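FdxN element excision controlling factor protein (Anabaena variabilis, PDB 2OKF) probably binds nucleic acid as a XisH-family member of the PDDEXK clan, linked to site-specific excision of the fdxN element during rearrangement of cyanobacterial nitrogen-fixation genes. Local coordinates at residues V12-A15 against L16-G20; V100-T103 against T104-T107. All coordinates share one frame; numbering follows the deposited sequence. Where two conformers were deposited one is given.

Contact 1: residues V12-A15 against L16-G20; sequences VKTA and LKKDG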
loop_
_atom_site.group_PDB
_atom_site.type_symbol
_atom_site.label_atom_id
_atom_site.label_comp_id
_atom_site.label_asym_id
_atom_site.label_seq_id
_atom_site.Cartn_x
_atom_site.Cartn_y
_atom_site.Cartn_z
ATOM N N VAL A 12 -3.756 -20.643 -7.326
ATOM C CA VAL A 12 -3.544 -20.631 -5.877
ATOM C C VAL A 12 -4.556 -21.521 -5.166
ATOM O O VAL A 12 -4.224 -22.226 -4.213
ATOM C CB VAL A 12 -3.533 -19.173 -5.319
ATOM C CG1 VAL A 12 -3.425 -19.207 -3.806
ATOM C CG2 VAL A 12 -2.393 -18.404 -5.937
ATOM N N LYS A 13 -5.803 -21.505 -5.612
ATOM C CA LYS A 13 -6.809 -22.380 -5.030
ATOM C C LYS A 13 -6.403 -23.826 -5.191
ATOM O O LYS A 13 -6.539 -24.627 -4.279
ATOM C CB LYS A 13 -8.189 -22.113 -5.642
ATOM C CG LYS A 13 -8.789 -20.831 -5.197
ATOM C CD LYS A 13 -10.046 -20.419 -5.963
ATOM C CE LYS A 13 -11.214 -21.326 -5.727
ATOM N NZ LYS A 13 -12.473 -20.674 -6.302
ATOM N N THR A 14 -5.926 -24.176 -6.389
ATOM C CA THR A 14 -5.469 -25.525 -6.683
ATOM C C THR A 14 -4.313 -25.911 -5.772
ATOM O O THR A 14 -4.341 -26.998 -5.165
ATOM C CB THR A 14 -5.103 -25.654 -8.155
ATOM O OG1 THR A 14 -6.331 -25.555 -8.904
ATOM C CG2 THR A 14 -4.417 -26.987 -8.476
ATOM N N ALA A 15 -3.347 -25.010 -5.634
ATOM C CA ALA A 15 -2.179 -25.246 -4.789
ATOM C C ALA A 15 -2.605 -25.454 -3.338
ATOM O O ALA A 15 -2.131 -26.356 -2.659
ATOM C CB ALA A 15 -1.240 -24.111 -4.920
ATOM N N LEU A 16 -3.523 -24.607 -2.864
ATOM C CA LEU A 16 -4.054 -24.754 -1.507
ATOM C C LEU A 16 -4.716 -26.132 -1.315
ATOM O O LEU A 16 -4.433 -26.841 -0.328
ATOM C CB LEU A 16 -5.071 -23.642 -1.191
ATOM C CG LEU A 16 -4.454 -22.284 -0.872
ATOM C CD1 LEU A 16 -5.489 -21.174 -0.972
ATOM C CD2 LEU A 16 -3.841 -22.331 0.498
ATOM N N LYS A 17 -5.601 -26.504 -2.234
ATOM C CA LYS A 17 -6.307 -27.775 -2.076
ATOM C C LYS A 17 -5.356 -28.978 -2.112
ATOM O O LYS A 17 -5.572 -29.946 -1.377
ATOM C CB LYS A 17 -7.398 -27.872 -3.139
ATOM C CG LYS A 17 -8.521 -26.961 -2.796
ATOM C CD LYS A 17 -9.646 -27.047 -3.795
ATOM C CE LYS A 17 -9.296 -26.412 -5.089
ATOM N NZ LYS A 17 -10.398 -26.690 -6.077
ATOM N N LYS A 18 -4.298 -28.920 -2.901
ATOM C CA LYS A 18 -3.326 -30.003 -2.927
ATOM C C LYS A 18 -2.663 -30.225 -1.565
ATOM O O LYS A 18 -2.221 -31.337 -1.246
ATOM C CB LYS A 18 -2.233 -29.727 -3.944
ATOM C CG LYS A 18 -2.626 -29.942 -5.371
ATOM C CD LYS A 18 -1.382 -29.737 -6.254
ATOM C CE LYS A 18 -1.729 -29.803 -7.694
ATOM N NZ LYS A 18 -0.609 -29.396 -8.581
ATOM N N ASP A 19 -2.556 -29.157 -0.778
ATOM C CA ASP A 19 -1.958 -29.248 0.555
ATOM C C ASP A 19 -3.022 -29.509 1.638
ATOM O O ASP A 19 -2.729 -29.424 2.807
ATOM C CB ASP A 19 -1.149 -28.020 0.861
ATOM C CG ASP A 19 0.273 -28.036 0.327
ATOM O OD1 ASP A 19 0.601 -28.861 -0.560
ATOM O OD2 ASP A 19 1.046 -27.188 0.804
ATOM N N GLY A 20 -4.235 -29.822 1.222
ATOM C CA GLY A 20 -5.269 -30.125 2.211
ATOM C C GLY A 20 -6.049 -29.006 2.801
ATOM O O GLY A 20 -6.765 -29.226 3.767
HETATM O O HOH W 1 0.441 -27.430 -2.928
#
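Val12 and Leu16 lie side by side one helical turn apart, pointing the same way, with Val12 CG1 4.0 Å from Leu16 CD1. CG1 occupies that place because it stands anti to the backbone N of Val12 (chi1 175°), which turns this branch along the helix toward Leu16. Both residues are buried: Val12 packs on Val58 and Val60, Leu16 on Ile56, and together with Ala15, which packs on Ile135, they form part of the apolar side of helix 6-18. The backbone bond beneath them, Leu16 N to Val12 O, is 2.8 Å long.

On the outward side Lys17 folds back over the preceding turn. A bend at chi3 (-72°) carries its CE to 3.4 Å from Lys13 O, the acceptor already used by Lys17 N. The ammonium groups nevertheless stay apart, 6.4 Å between Lys13 NZ and Lys17 NZ, and Lys13 NZ makes a salt bridge with Asp26. Thr14 meets Lys18 through its methyl, CG2 lying 4.0 Å from Lys18 CE, while its hydroxyl is hydrogen-bonded to Glu10 O and Lys18 NZ to Glu133 O.

Toward the C-terminal end the bonding slackens: Asp19 N reaches Ala15 O at 3.4 Å in a weak bond. A water donates to the same carbonyl (2.8 Å from Ala15 O) and, weakly, to Asp19 OD1. Gly20, with its positive phi of 86°, is the C-prime residue where Gly20 N bonds Lys17 O and Trp21 N pairs with Leu16 O, the signature of a Schellman motif ending an amphipathic helix packed on a sheet.

Contact 2: residues V100-T103 against T104-T107; sequences VPLT and TYKT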
loop_
_atom_site.group_PDB
_atom_site.type_symbol
_atom_site.label_atom_id
_atom_site.label_comp_id
_atom_site.label_asym_id
_atom_site.label_seq_id
_atom_site.Cartn_x
_atom_site.Cartn_y
_atom_site.Cartn_z
ATOM N N VAL A 100 2.581 -14.975 -3.783
ATOM C CA VAL A 100 3.566 -14.503 -4.743
ATOM C C VAL A 100 4.040 -15.703 -5.612
ATOM O O VAL A 100 4.392 -16.719 -5.036
ATOM C CB VAL A 100 4.814 -14.000 -3.898
ATOM C CG1 VAL A 100 5.913 -13.410 -4.759
ATOM C CG2 VAL A 100 4.411 -12.979 -2.822
ATOM N N PRO A 101 4.137 -15.562 -6.914
ATOM C CA PRO A 101 4.778 -16.640 -7.688
ATOM C C PRO A 101 6.239 -16.847 -7.312
ATOM O O PRO A 101 6.941 -15.918 -6.909
ATOM C CB PRO A 101 4.663 -16.133 -9.127
ATOM C CG PRO A 101 3.504 -15.239 -9.122
ATOM C CD PRO A 101 3.578 -14.528 -7.820
ATOM N N LEU A 102 6.713 -18.068 -7.430
ATOM C CA LEU A 102 8.076 -18.396 -7.111
ATOM C C LEU A 102 9.050 -17.591 -7.936
ATOM O O LEU A 102 10.091 -17.206 -7.434
ATOM C CB LEU A 102 8.325 -19.874 -7.380
ATOM C CG LEU A 102 9.693 -20.405 -6.980
ATOM C CD1 LEU A 102 10.135 -20.045 -5.563
ATOM C CD2 LEU A 102 9.683 -21.950 -7.208
ATOM N N THR A 103 8.742 -17.392 -9.211
ATOM C CA THR A 103 9.631 -16.596 -10.083
ATOM C C THR A 103 9.795 -15.180 -9.532
ATOM O O THR A 103 10.914 -14.665 -9.480
ATOM C CB THR A 103 9.171 -16.555 -11.536
ATOM O OG1 THR A 103 7.857 -16.017 -11.652
ATOM C CG2 THR A 103 9.240 -17.962 -12.149
ATOM N N THR A 104 8.690 -14.580 -9.108
ATOM C CA THR A 104 8.716 -13.248 -8.516
ATOM C C THR A 104 9.480 -13.242 -7.202
ATOM O O THR A 104 10.292 -12.324 -6.914
ATOM C CB THR A 104 7.285 -12.806 -8.244
ATOM O OG1 THR A 104 6.498 -13.010 -9.432
ATOM C CG2 THR A 104 7.230 -11.334 -7.816
ATOM N N TYR A 105 9.212 -14.259 -6.386
ATOM C CA TYR A 105 9.878 -14.430 -5.115
ATOM C C TYR A 105 11.412 -14.482 -5.272
ATOM O O TYR A 105 12.140 -13.891 -4.499
ATOM C CB TYR A 105 9.369 -15.704 -4.395
ATOM C CG TYR A 105 10.036 -15.905 -3.052
ATOM C CD1 TYR A 105 9.792 -15.032 -1.992
ATOM C CD2 TYR A 105 10.893 -16.959 -2.852
ATOM C CE1 TYR A 105 10.428 -15.202 -0.770
ATOM C CE2 TYR A 105 11.529 -17.152 -1.640
ATOM C CZ TYR A 105 11.276 -16.278 -0.594
ATOM O OH TYR A 105 11.925 -16.496 0.604
ATOM N N LYS A 106 11.875 -15.225 -6.262
ATOM C CA LYS A 106 13.311 -15.433 -6.498
ATOM C C LYS A 106 14.005 -14.254 -7.142
ATOM O O LYS A 106 15.229 -14.210 -7.132
ATOM C CB LYS A 106 13.541 -16.686 -7.343
ATOM C CG LYS A 106 13.153 -17.970 -6.633
ATOM C CD LYS A 106 13.277 -19.201 -7.528
ATOM C CE LYS A 106 14.687 -19.631 -7.740
ATOM N NZ LYS A 106 14.616 -20.941 -8.423
ATOM N N THR A 107 13.233 -13.330 -7.711
ATOM C CA THR A 107 13.789 -12.180 -8.400
ATOM C C THR A 107 13.492 -10.890 -7.636
ATOM O O THR A 107 14.317 -10.455 -6.808
ATOM C CB THR A 107 13.330 -12.149 -9.860
ATOM O OG1 THR A 107 11.899 -12.107 -9.971
ATOM C CG2 THR A 107 13.819 -13.382 -10.561
#
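A strand-to-helix junction places Val100 and Pro101, the last residues of strand 94-101, against Thr104 and Tyr105 in the first turn of the short helix 102-106. In one of the two deposited conformers of Val100, CG1 lies 3.8 Å from Thr104 CB, the two side chains crossing at about a right angle, and the same methyl also approaches the backbone N and CB of Tyr105. Pro101 and Thr104 instead run side by side: the hydroxyl OG1 of Thr104 rests along the proline ring, 3.6 Å from Pro101 CB and almost as near CG and CD. At Thr104, OG1 faces the ring and CG2 the Val100 side chain.

Pro101 is the N-cap residue, and its carbonyl opens the helical bonding: Tyr105 N donates to Pro101 O at 2.9 Å. Backbone bonds from Val100 to Leu126 and Tyr128, and from Leu102 to Tyr128, still tie this junction to strand 125-129, so sheet and helix bonding overlap here.

Around the helix, Leu102 reaches forward, CG anti to its own N (chi1 -175°), until CD1 is 3.8 Å from both CG and CD of Lys106; this apolar part of the lysine crosses it at a slant. CD1 also approaches the Tyr105 ring obliquely, 4.2 Å from Tyr105 CD2, and Tyr105 itself packs on Val127 and Ile139.

At the far end Thr103 O is gripped twice by Thr107, through a 2.8 Å bond from Thr107 OG1 and a weak one from Thr107 N. That hydroxyl sits between N and the carbonyl carbon of Thr107 (chi1 58°), a position from which it turns back onto the preceding turn.

From the N terminus, contact 1 comes first, within helix 6-18 and at its exit toward strand 22-25. It is complete long before contact 2 begins at the end of strand 94-101, with strands 47-51 and 54-60 and helix 69-90 in between. Each spans adjoining residues and closes just a local turn; the two follow in series, neither nested nor crossed. The centres of contact 1 and contact 2 are about 18 Å apart, and the nearest atoms of contact 1 and contact 2 about 6 Å, without touching. The mixed sheet relates them: both sets of side chains pack on strands 125-129 and 134-139. Tyr128 touches Val12 and Pro101, whereas Ile135 meets contact 1 and Phe136 contact 2.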